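Local coordinates for alpha-1,4-endofucoidanase (Mariniflexile fucanivorans, PDB 6DLH), which is an endo-acting glycoside hydrolase of family 107 that cleaves alpha-1,4-fucosidic bonds within fucoidan by a retaining mechanism, with calcium ions bound in the catalytic part and the Ig-like modules, at residues A266-N271 and D288-G293; R143-V148 and A222-S227; N655-L660 and A690-L695. All blocks are in the same frame, centred on the assembly; numbering follows the deposited sequence.

How the interactions relate
Interactions 1 and 2 are both buried in the catalytic part and meet the same parallel sheet, in which strand 222-226 separates strand 143-149 from strand 266-269; their centres lie about 9 Å apart. They touch directly, Tyr290 OH lying 2.6 Å from Glu145 OE2, a probable hydrogen bond. Interaction 2 joins two sheet strands through backbone bonds, whereas in interaction 1 loop atoms, two carboxylates and water serve the outer edge of a strand. Interaction 3 belongs to an Ig-like module, its centre about 47 Å from that of interaction 2; this antiparallel pair is partly buried, with leucines and aromatic side chains on one face and mostly polar chains, several exposed, on the other.

Interaction 1 (A266-N271 and D288-G293); sequences AIAFNN and DDYTFG
The methyl group of Ala268 projects into a hollow floored by the Tyr290 ring and bordered by the start of Phe292. Its CB stands 3.4 Å from the centroid of the Tyr290 ring, 12° off the ring normal, a CH-pi contact placed almost over the middle of the face; Phe292 CB flanks the same methyl at 4.3 Å. Tyr290 CG sits between its own backbone N and carbonyl carbon (chi1 67°), which turns the ring back under the Ala268 methyl, its hydroxyl directed to Glu145. Two residues further along each segment the shape recurs: Asn270 CB rides 3.4 Å from the Phe292 ring centroid, and the Asn270 amide, stacked within 12° of the ring plane, continues over the same ring toward Asp226.

Strand 266-269 is the outermost strand, on this side, of the parallel sheet of the catalytic domain. Its other edge pairs with strand 222-226, so the edge turned to 288-293 is served by loop atoms instead of a strand. Ile267 O accepts two consecutive amides, Asp289 N at 2.6 Å in the carbonyl plane and Tyr290 N at 3.2 Å tilted from it. Asp289 OD2 returns to Ile267 N at 2.9 Å through its anti lone pair, while Arg38 and Gly36 hold OD1. Asp288 OD1 receives Phe269 N at 2.8 Å, and its carboxylate, nearly perpendicular to the Phe269 ring, meets that ring at the edge. A water accepts from Phe292 N at 2.9 Å and lies within bonding distance of Phe269 O and Asp288 OD1. With an alanine in place of Phe292, Asn270 would probably lose the surface it is stacked on, its amide then held flat only by its bonds to Asp226 and Ser272.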
loop_
_atom_site.group_PDB
_atom_site.type_symbol
_atom_site.label_atom_id
_atom_site.label_comp_id
_atom_site.label_asym_id
_atom_site.label_seq_id
_atom_site.Cartn_x
_atom_site.Cartn_y
_atom_site.Cartn_z
ATOM N N ALA A 266 -17.764 -5.961 -7.161
ATOM C CA ALA A 266 -17.593 -6.365 -8.553
ATOM C C ALA A 266 -16.285 -7.136 -8.708
ATOM O O ALA A 266 -15.259 -6.731 -8.158
ATOM C CB ALA A 266 -17.632 -5.146 -9.439
ATOM N N ILE A 267 -16.329 -8.243 -9.466
ATOM C CA ILE A 267 -15.211 -9.181 -9.553
ATOM C C ILE A 267 -14.727 -9.246 -10.999
ATOM O O ILE A 267 -15.542 -9.233 -11.924
ATOM C CB ILE A 267 -15.605 -10.596 -9.054
ATOM C CG1 ILE A 267 -16.472 -10.587 -7.785
ATOM C CG2 ILE A 267 -14.386 -11.502 -8.915
ATOM C CD1 ILE A 267 -15.863 -9.867 -6.594
ATOM N N ALA A 268 -13.401 -9.350 -11.172
ATOM C CA ALA A 268 -12.808 -9.542 -12.485
ATOM C C ALA A 268 -11.605 -10.470 -12.372
ATOM O O ALA A 268 -10.800 -10.313 -11.462
ATOM C CB ALA A 268 -12.412 -8.213 -13.092
ATOM N N PHE A 269 -11.483 -11.401 -13.330
ATOM C CA PHE A 269 -10.369 -12.332 -13.409
ATOM C C PHE A 269 -9.577 -12.074 -14.688
ATOM O O PHE A 269 -10.160 -11.887 -15.749
ATOM C CB PHE A 269 -10.890 -13.773 -13.409
ATOM C CG PHE A 269 -11.612 -14.173 -12.147
ATOM C CD1 PHE A 269 -12.974 -13.949 -12.005
ATOM C CD2 PHE A 269 -10.923 -14.762 -11.096
ATOM C CE1 PHE A 269 -13.632 -14.314 -10.842
ATOM C CE2 PHE A 269 -11.583 -15.128 -9.931
ATOM C CZ PHE A 269 -12.935 -14.898 -9.807
ATOM N N ASN A 270 -8.245 -12.075 -14.581
ATOM C CA ASN A 270 -7.402 -11.938 -15.756
ATOM C C ASN A 270 -7.249 -13.297 -16.439
ATOM O O ASN A 270 -6.424 -14.111 -16.021
ATOM C CB ASN A 270 -6.023 -11.370 -15.425
ATOM C CG ASN A 270 -5.193 -11.105 -16.664
ATOM O OD1 ASN A 270 -5.668 -11.276 -17.788
ATOM N ND2 ASN A 270 -3.955 -10.685 -16.475
ATOM N N ASN A 271 -8.032 -13.510 -17.503
ATOM C CA ASN A 271 -7.922 -14.706 -18.328
ATOM C C ASN A 271 -7.335 -14.343 -19.694
ATOM O O ASN A 271 -7.677 -14.959 -20.708
ATOM C CB ASN A 271 -9.261 -15.441 -18.457
ATOM C CG ASN A 271 -9.777 -16.010 -17.151
ATOM O OD1 ASN A 271 -9.030 -16.635 -16.399
ATOM N ND2 ASN A 271 -11.049 -15.780 -16.865
ATOM N N ASP A 288 -17.387 -13.089 -13.332
ATOM C CA ASP A 288 -16.905 -11.781 -13.752
ATOM C C ASP A 288 -18.059 -10.779 -13.759
ATOM O O ASP A 288 -19.055 -10.984 -14.446
ATOM C CB ASP A 288 -16.270 -11.851 -15.143
ATOM C CG ASP A 288 -14.861 -12.412 -15.154
ATOM O OD1 ASP A 288 -13.947 -11.723 -14.634
ATOM O OD2 ASP A 288 -14.683 -13.524 -15.692
ATOM N N ASP A 289 -17.906 -9.690 -12.999
ATOM C CA ASP A 289 -18.839 -8.576 -13.052
ATOM C C ASP A 289 -18.329 -7.552 -14.062
ATOM O O ASP A 289 -19.113 -6.788 -14.615
ATOM C CB ASP A 289 -19.037 -7.928 -11.678
ATOM C CG ASP A 289 -19.686 -8.847 -10.658
ATOM O OD1 ASP A 289 -20.908 -9.069 -10.767
ATOM O OD2 ASP A 289 -18.967 -9.333 -9.771
ATOM N N TYR A 290 -17.005 -7.532 -14.266
ATOM C CA TYR A 290 -16.391 -6.670 -15.266
ATOM C C TYR A 290 -15.178 -7.362 -15.877
ATOM O O TYR A 290 -14.663 -8.333 -15.322
ATOM C CB TYR A 290 -16.041 -5.294 -14.684
ATOM C CG TYR A 290 -14.953 -5.249 -13.638
ATOM C CD1 TYR A 290 -15.139 -5.792 -12.371
ATOM C CD2 TYR A 290 -13.750 -4.613 -13.897
ATOM C CE1 TYR A 290 -14.150 -5.732 -11.399
ATOM C CE2 TYR A 290 -12.752 -4.537 -12.936
ATOM C CZ TYR A 290 -12.954 -5.092 -11.682
ATOM O OH TYR A 290 -11.969 -5.015 -10.743
ATOM N N THR A 291 -14.734 -6.840 -17.025
ATOM C CA THR A 291 -13.566 -7.376 -17.700
ATOM C C THR A 291 -12.310 -6.823 -17.045
ATOM O O THR A 291 -12.193 -5.614 -16.860
ATOM C CB THR A 291 -13.583 -7.071 -19.204
ATOM O OG1 THR A 291 -13.561 -5.655 -19.389
ATOM C CG2 THR A 291 -14.795 -7.657 -19.893
ATOM N N PHE A 292 -11.386 -7.726 -16.703
ATOM C CA PHE A 292 -10.083 -7.349 -16.184
ATOM C C PHE A 292 -9.439 -6.351 -17.145
ATOM O O PHE A 292 -8.929 -5.305 -16.720
ATOM C CB PHE A 292 -9.213 -8.592 -15.989
ATOM C CG PHE A 292 -7.952 -8.366 -15.199
ATOM C CD1 PHE A 292 -6.798 -7.903 -15.815
ATOM C CD2 PHE A 292 -7.909 -8.637 -13.838
ATOM C CE1 PHE A 292 -5.633 -7.709 -15.087
ATOM C CE2 PHE A 292 -6.746 -8.440 -13.110
ATOM C CZ PHE A 292 -5.610 -7.974 -13.734
ATOM N N GLY A 293 -9.474 -6.698 -18.438
ATOM C CA GLY A 293 -9.157 -5.784 -19.526
ATOM C C GLY A 293 -7.673 -5.431 -19.610
ATOM O O GLY A 293 -7.324 -4.272 -19.778
HETATM O O HOH W 1 -12.269 -10.517 -16.610
HETATM O O HOH W 2 -12.955 -13.967 -17.892
#

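Interaction 2 (R143-V148 and A222-S227); sequences RTEIYV and AWCFDS
Ile146 and Trp223, paired across two parallel strands, lie side by side: Ile146 CB stands over one face of the indole, offset toward its rim, and CG2 comes 3.7 Å from Trp223 CZ3. Val148 reaches the same indole from its edge, with CG2 near the ring plane, while its CB packs 3.6 Å from Phe225 CD1. Trp223 and Phe225 both place CG anti to the carbonyl carbon (chi1 -62° and -65°), which lays their rings along this apolar face. The register follows from the backbone bonds: Cys224 N to Ile146 O at 2.8 Å, Val148 N to Cys224 O at 3.1 Å and Asp226 N to Val148 O at 3.0 Å.

The reverse face of the sheet carries Glu145, Tyr147, Ala222 and Cys224, and is more polar. Glu145, extended from CG onward, passes Ala222 CB and brings OE2 3.8 Å from Cys224 SG. At the C-terminal end, Tyr147 OH donates to the anti lone pair of Asp226 OD2, 2.7 Å away; OD2 lies at the ring edge, and ring and carboxylate planes are 75° apart. An ethanediol, probably from the crystallisation liquor, lies about 4 Å from the Asp226 side chain.

In the next shell, helices 129-139 and 198-216 cover the apolar face, Leu134 touching Ile146 and Leu209 both aromatic rings. The connection between the strands, which includes helix 198-216, makes them a beta-alpha-beta crossover of the catalytic domain, which resembles the alpha-L-fucosidases of GH29 in structure and mechanism. Gln82 and Thr379 bond Glu145 OE1, while OE2 turns to Tyr290.

Asn270 ND2 donates to Asp226 OD1, so the Asp226 carboxylate is gripped at both oxygens, by a phenol and by an amide. Such a pair of donors should restrain its rotation about CB-CG.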
loop_
_atom_site.group_PDB
_atom_site.type_symbol
_atom_site.label_atom_id
_atom_site.label_comp_id
_atom_site.label_asym_id
_atom_site.label_seq_id
_atom_site.Cartn_x
_atom_site.Cartn_y
_atom_site.Cartn_z
ATOM N N ARG A 143 -14.309 5.321 -4.472
ATOM C CA ARG A 143 -14.503 3.882 -4.354
ATOM C C ARG A 143 -13.147 3.198 -4.493
ATOM O O ARG A 143 -12.149 3.863 -4.763
ATOM C CB ARG A 143 -15.523 3.391 -5.394
ATOM C CG ARG A 143 -16.962 3.729 -5.027
ATOM C CD ARG A 143 -17.984 3.647 -6.145
ATOM N NE ARG A 143 -18.771 2.443 -5.964
ATOM C CZ ARG A 143 -20.056 2.395 -5.630
ATOM N NH1 ARG A 143 -20.879 3.385 -5.938
ATOM N NH2 ARG A 143 -20.509 1.335 -4.994
ATOM N N THR A 144 -13.106 1.878 -4.270
ATOM C CA THR A 144 -11.841 1.158 -4.267
ATOM C C THR A 144 -11.947 -0.116 -5.105
ATOM O O THR A 144 -13.019 -0.715 -5.224
ATOM C CB THR A 144 -11.352 0.869 -2.839
ATOM O OG1 THR A 144 -12.144 -0.205 -2.333
ATOM C CG2 THR A 144 -11.491 2.059 -1.917
ATOM N N GLU A 145 -10.806 -0.491 -5.696
ATOM C CA GLU A 145 -10.607 -1.728 -6.437
ATOM C C GLU A 145 -9.382 -2.390 -5.823
ATOM O O GLU A 145 -8.385 -1.715 -5.578
ATOM C CB GLU A 145 -10.391 -1.422 -7.926
ATOM C CG GLU A 145 -10.172 -2.647 -8.812
ATOM C CD GLU A 145 -9.819 -2.376 -10.279
ATOM O OE1 GLU A 145 -9.137 -1.359 -10.561
ATOM O OE2 GLU A 145 -10.214 -3.193 -11.152
ATOM N N ILE A 146 -9.462 -3.699 -5.567
ATOM C CA ILE A 146 -8.393 -4.372 -4.850
ATOM C C ILE A 146 -7.745 -5.409 -5.755
ATOM O O ILE A 146 -8.438 -6.242 -6.341
ATOM C CB ILE A 146 -8.909 -4.984 -3.527
ATOM C CG1 ILE A 146 -9.508 -3.921 -2.594
ATOM C CG2 ILE A 146 -7.811 -5.793 -2.846
ATOM C CD1 ILE A 146 -8.503 -2.946 -2.014
ATOM N N TYR A 147 -6.410 -5.344 -5.842
ATOM C CA TYR A 147 -5.632 -6.246 -6.671
ATOM C C TYR A 147 -5.160 -7.444 -5.854
ATOM O O TYR A 147 -4.570 -7.280 -4.788
ATOM C CB TYR A 147 -4.407 -5.538 -7.249
ATOM C CG TYR A 147 -3.475 -6.459 -7.996
ATOM C CD1 TYR A 147 -2.550 -7.252 -7.327
ATOM C CD2 TYR A 147 -3.524 -6.546 -9.380
ATOM C CE1 TYR A 147 -1.703 -8.111 -8.010
ATOM C CE2 TYR A 147 -2.676 -7.388 -10.080
ATOM C CZ TYR A 147 -1.763 -8.172 -9.393
ATOM O OH TYR A 147 -0.935 -8.997 -10.099
ATOM N N VAL A 148 -5.396 -8.646 -6.397
ATOM C CA VAL A 148 -4.917 -9.894 -5.824
ATOM C C VAL A 148 -4.329 -10.730 -6.953
ATOM O O VAL A 148 -4.984 -10.952 -7.964
ATOM C CB VAL A 148 -6.035 -10.663 -5.090
ATOM C CG1 VAL A 148 -5.591 -12.074 -4.719
ATOM C CG2 VAL A 148 -6.532 -9.919 -3.854
ATOM N N ALA A 222 -14.526 -3.397 -5.523
ATOM C CA ALA A 222 -14.148 -4.243 -6.648
ATOM C C ALA A 222 -12.896 -5.031 -6.295
ATOM O O ALA A 222 -12.071 -4.543 -5.532
ATOM C CB ALA A 222 -13.915 -3.403 -7.886
ATOM N N TRP A 223 -12.790 -6.241 -6.864
ATOM C CA TRP A 223 -11.609 -7.085 -6.788
ATOM C C TRP A 223 -11.174 -7.458 -8.206
ATOM O O TRP A 223 -11.992 -7.902 -9.005
ATOM C CB TRP A 223 -11.923 -8.373 -6.013
ATOM C CG TRP A 223 -12.346 -8.216 -4.584
ATOM C CD1 TRP A 223 -13.596 -7.925 -4.124
ATOM C CD2 TRP A 223 -11.521 -8.410 -3.422
ATOM N NE1 TRP A 223 -13.600 -7.905 -2.756
ATOM C CE2 TRP A 223 -12.341 -8.198 -2.297
ATOM C CE3 TRP A 223 -10.173 -8.734 -3.224
ATOM C CZ2 TRP A 223 -11.855 -8.290 -0.994
ATOM C CZ3 TRP A 223 -9.689 -8.821 -1.936
ATOM C CH2 TRP A 223 -10.523 -8.600 -0.838
ATOM N N CYS A 224 -9.882 -7.330 -8.515
ATOM C CA CYS A 224 -9.410 -7.857 -9.785
ATOM C C CYS A 224 -8.313 -8.883 -9.524
ATOM O O CYS A 224 -7.334 -8.570 -8.850
ATOM C CB CYS A 224 -8.952 -6.754 -10.738
ATOM S SG CYS A 224 -7.567 -5.758 -10.120
ATOM N N PHE A 225 -8.498 -10.098 -10.071
ATOM C CA PHE A 225 -7.602 -11.219 -9.827
ATOM C C PHE A 225 -6.733 -11.471 -11.053
ATOM O O PHE A 225 -7.223 -11.903 -12.092
ATOM C CB PHE A 225 -8.398 -12.477 -9.454
ATOM C CG PHE A 225 -9.148 -12.367 -8.150
ATOM C CD1 PHE A 225 -8.497 -12.568 -6.939
ATOM C CD2 PHE A 225 -10.499 -12.051 -8.131
ATOM C CE1 PHE A 225 -9.181 -12.452 -5.736
ATOM C CE2 PHE A 225 -11.181 -11.927 -6.928
ATOM C CZ PHE A 225 -10.520 -12.130 -5.735
ATOM N N ASP A 226 -5.431 -11.230 -10.894
ATOM C CA ASP A 226 -4.454 -11.356 -11.960
ATOM C C ASP A 226 -3.993 -12.809 -12.055
ATOM O O ASP A 226 -4.162 -13.573 -11.106
ATOM C CB ASP A 226 -3.269 -10.430 -11.676
ATOM C CG ASP A 226 -2.428 -10.066 -12.887
ATOM O OD1 ASP A 226 -2.810 -10.451 -14.012
ATOM O OD2 ASP A 226 -1.398 -9.381 -12.689
ATOM N N SER A 227 -3.412 -13.174 -13.208
ATOM C CA SER A 227 -2.771 -14.464 -13.415
ATOM C C SER A 227 -3.750 -15.614 -13.187
ATOM O O SER A 227 -3.332 -16.715 -12.841
ATOM C CB SER A 227 -1.552 -14.609 -12.540
ATOM O OG SER A 227 -0.559 -13.668 -12.908
#

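Interaction 3 (N655-L660 and A690-L695); sequences NYTLQL and ANSWKL
Tyr656 and Leu695 form a hydrogen-bonded pair in the antiparallel sheet of an Ig-like module, the last of three in this chain, in which strand 692-697 runs between 654-659 and 684-689. Each backbone serves the other: Leu695 N reaches Tyr656 O at 2.8 Å, and Tyr656 N reaches Leu695 O at 3.1 Å in a more bent bond (N-H...O 138°). Two residues on, Leu658 N finds Trp693 O at 2.7 Å and Trp693 N finds Leu658 O at 2.9 Å, so both pairs have all four polar backbone atoms satisfied.

Between them, Thr657 and Lys694 form a non-hydrogen-bonded pair. Lys694 takes its backbone bonding from Gln686 on the other neighbouring strand. Gln659 N turns to the carboxylate of Asp663. Ser692 OG occupies the slot between its N and carbonyl carbon (chi1 58°) and bonds Asp689 OD1, an oxygen that also receives Asn691 N.

The side chains divide by face. Leu658 and Leu695, on the face they share with Tyr656 and Trp693, point to the interior, where Leu658 CG meets Leu695 CD1 at 3.9 Å and Leu643 and Leu645 of strand 642-649 pack against them from the facing sheet, as in a beta sandwich. On the opposite face Thr657 CG2 rests 3.6 Å from Ser692 CB, and Asn655 OD1 crosses the Lys694 chain at CD and CE.

The pairing persists past the regular strands: Leu660 N donates to Asn691 O at 2.7 Å, nearly straight at 170°. Beside that bond the Leu660 methyl CD2 lies 3.3 Å from Asn691 OD1.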
loop_
_atom_site.group_PDB
_atom_site.type_symbol
_atom_site.label_atom_id
_atom_site.label_comp_id
_atom_site.label_asym_id
_atom_site.label_seq_id
_atom_site.Cartn_x
_atom_site.Cartn_y
_atom_site.Cartn_z
ATOM N N ASN A 655 39.427 -4.188 -2.388
ATOM C CA ASN A 655 38.615 -3.291 -1.579
ATOM C C ASN A 655 37.833 -4.112 -0.560
ATOM O O ASN A 655 37.340 -5.193 -0.884
ATOM C CB ASN A 655 37.667 -2.437 -2.430
ATOM C CG ASN A 655 38.372 -1.312 -3.156
ATOM O OD1 ASN A 655 38.754 -0.314 -2.544
ATOM N ND2 ASN A 655 38.555 -1.463 -4.459
ATOM N N TYR A 656 37.740 -3.575 0.666
ATOM C CA TYR A 656 36.930 -4.138 1.737
ATOM C C TYR A 656 36.696 -3.077 2.808
ATOM O O TYR A 656 37.646 -2.458 3.285
ATOM C CB TYR A 656 37.617 -5.352 2.363
ATOM C CG TYR A 656 36.697 -6.247 3.152
ATOM C CD1 TYR A 656 36.245 -5.886 4.414
ATOM C CD2 TYR A 656 36.286 -7.466 2.641
ATOM C CE1 TYR A 656 35.407 -6.712 5.145
ATOM C CE2 TYR A 656 35.449 -8.305 3.357
ATOM C CZ TYR A 656 35.007 -7.928 4.613
ATOM O OH TYR A 656 34.186 -8.761 5.320
ATOM N N THR A 657 35.423 -2.888 3.186
ATOM C CA THR A 657 35.053 -1.860 4.147
ATOM C C THR A 657 34.781 -2.499 5.507
ATOM O O THR A 657 33.955 -3.405 5.623
ATOM C CB THR A 657 33.914 -0.974 3.616
ATOM O OG1 THR A 657 34.397 -0.182 2.528
ATOM C CG2 THR A 657 33.346 -0.044 4.665
ATOM N N LEU A 658 35.514 -2.028 6.525
ATOM C CA LEU A 658 35.246 -2.382 7.909
ATOM C C LEU A 658 34.176 -1.438 8.450
ATOM O O LEU A 658 34.240 -0.227 8.226
ATOM C CB LEU A 658 36.538 -2.272 8.727
ATOM C CG LEU A 658 37.663 -3.242 8.357
ATOM C CD1 LEU A 658 38.883 -3.008 9.239
ATOM C CD2 LEU A 658 37.209 -4.694 8.439
ATOM N N GLN A 659 33.207 -2.017 9.168
ATOM C CA GLN A 659 31.976 -1.330 9.526
ATOM C C GLN A 659 31.763 -1.384 11.038
ATOM O O GLN A 659 31.738 -2.466 11.628
ATOM C CB GLN A 659 30.804 -1.998 8.802
ATOM C CG GLN A 659 29.510 -1.196 8.842
ATOM C CD GLN A 659 29.403 -0.238 7.680
ATOM O OE1 GLN A 659 29.604 -0.610 6.524
ATOM N NE2 GLN A 659 29.076 1.008 7.982
ATOM N N LEU A 660 31.605 -0.202 11.650
ATOM C CA LEU A 660 31.206 -0.096 13.045
ATOM C C LEU A 660 29.870 -0.809 13.205
ATOM O O LEU A 660 28.903 -0.478 12.522
ATOM C CB LEU A 660 31.090 1.382 13.436
ATOM C CG LEU A 660 30.589 1.674 14.852
ATOM C CD1 LEU A 660 31.622 1.283 15.899
ATOM C CD2 LEU A 660 30.221 3.143 15.008
ATOM N N ALA A 690 32.343 8.284 9.408
ATOM C CA ALA A 690 32.278 8.133 10.853
ATOM C C ALA A 690 32.224 6.662 11.265
ATOM O O ALA A 690 32.708 6.311 12.338
ATOM C CB ALA A 690 31.093 8.903 11.389
ATOM N N ASN A 691 31.660 5.806 10.401
ATOM C CA ASN A 691 31.227 4.475 10.805
ATOM C C ASN A 691 32.006 3.374 10.084
ATOM O O ASN A 691 31.824 2.195 10.396
ATOM C CB ASN A 691 29.724 4.285 10.574
ATOM C CG ASN A 691 28.854 5.184 11.429
ATOM O OD1 ASN A 691 28.753 4.993 12.638
ATOM N ND2 ASN A 691 28.206 6.154 10.806
ATOM N N SER A 692 32.863 3.754 9.123
ATOM C CA SER A 692 33.481 2.779 8.234
ATOM C C SER A 692 34.909 3.170 7.850
ATOM O O SER A 692 35.212 4.349 7.667
ATOM C CB SER A 692 32.626 2.560 7.010
ATOM O OG SER A 692 32.417 3.783 6.320
ATOM N N TRP A 693 35.765 2.146 7.707
ATOM C CA TRP A 693 37.156 2.289 7.298
ATOM C C TRP A 693 37.427 1.353 6.123
ATOM O O TRP A 693 37.053 0.181 6.168
ATOM C CB TRP A 693 38.100 1.997 8.478
ATOM C CG TRP A 693 38.009 2.986 9.601
ATOM C CD1 TRP A 693 36.957 3.162 10.456
ATOM C CD2 TRP A 693 39.010 3.941 10.004
ATOM N NE1 TRP A 693 37.226 4.162 11.350
ATOM C CE2 TRP A 693 38.480 4.660 11.101
ATOM C CE3 TRP A 693 40.297 4.262 9.552
ATOM C CZ2 TRP A 693 39.189 5.676 11.739
ATOM C CZ3 TRP A 693 40.995 5.273 10.178
ATOM C CH2 TRP A 693 40.447 5.969 11.258
ATOM N N LYS A 694 38.074 1.874 5.070
ATOM C CA LYS A 694 38.293 1.088 3.861
ATOM C C LYS A 694 39.730 0.571 3.792
ATOM O O LYS A 694 40.690 1.340 3.862
ATOM C CB LYS A 694 37.920 1.869 2.595
ATOM C CG LYS A 694 38.054 1.087 1.291
ATOM C CD LYS A 694 37.532 1.809 0.064
ATOM C CE LYS A 694 38.477 2.857 -0.485
ATOM N NZ LYS A 694 37.843 3.642 -1.569
ATOM N N LEU A 695 39.845 -0.752 3.640
ATOM C CA LEU A 695 41.098 -1.420 3.341
ATOM C C LEU A 695 41.235 -1.519 1.827
ATOM O O LEU A 695 40.385 -2.114 1.164
ATOM C CB LEU A 695 41.066 -2.822 3.957
ATOM C CG LEU A 695 41.025 -2.877 5.483
ATOM C CD1 LEU A 695 40.533 -4.235 5.961
ATOM C CD2 LEU A 695 42.392 -2.562 6.070
#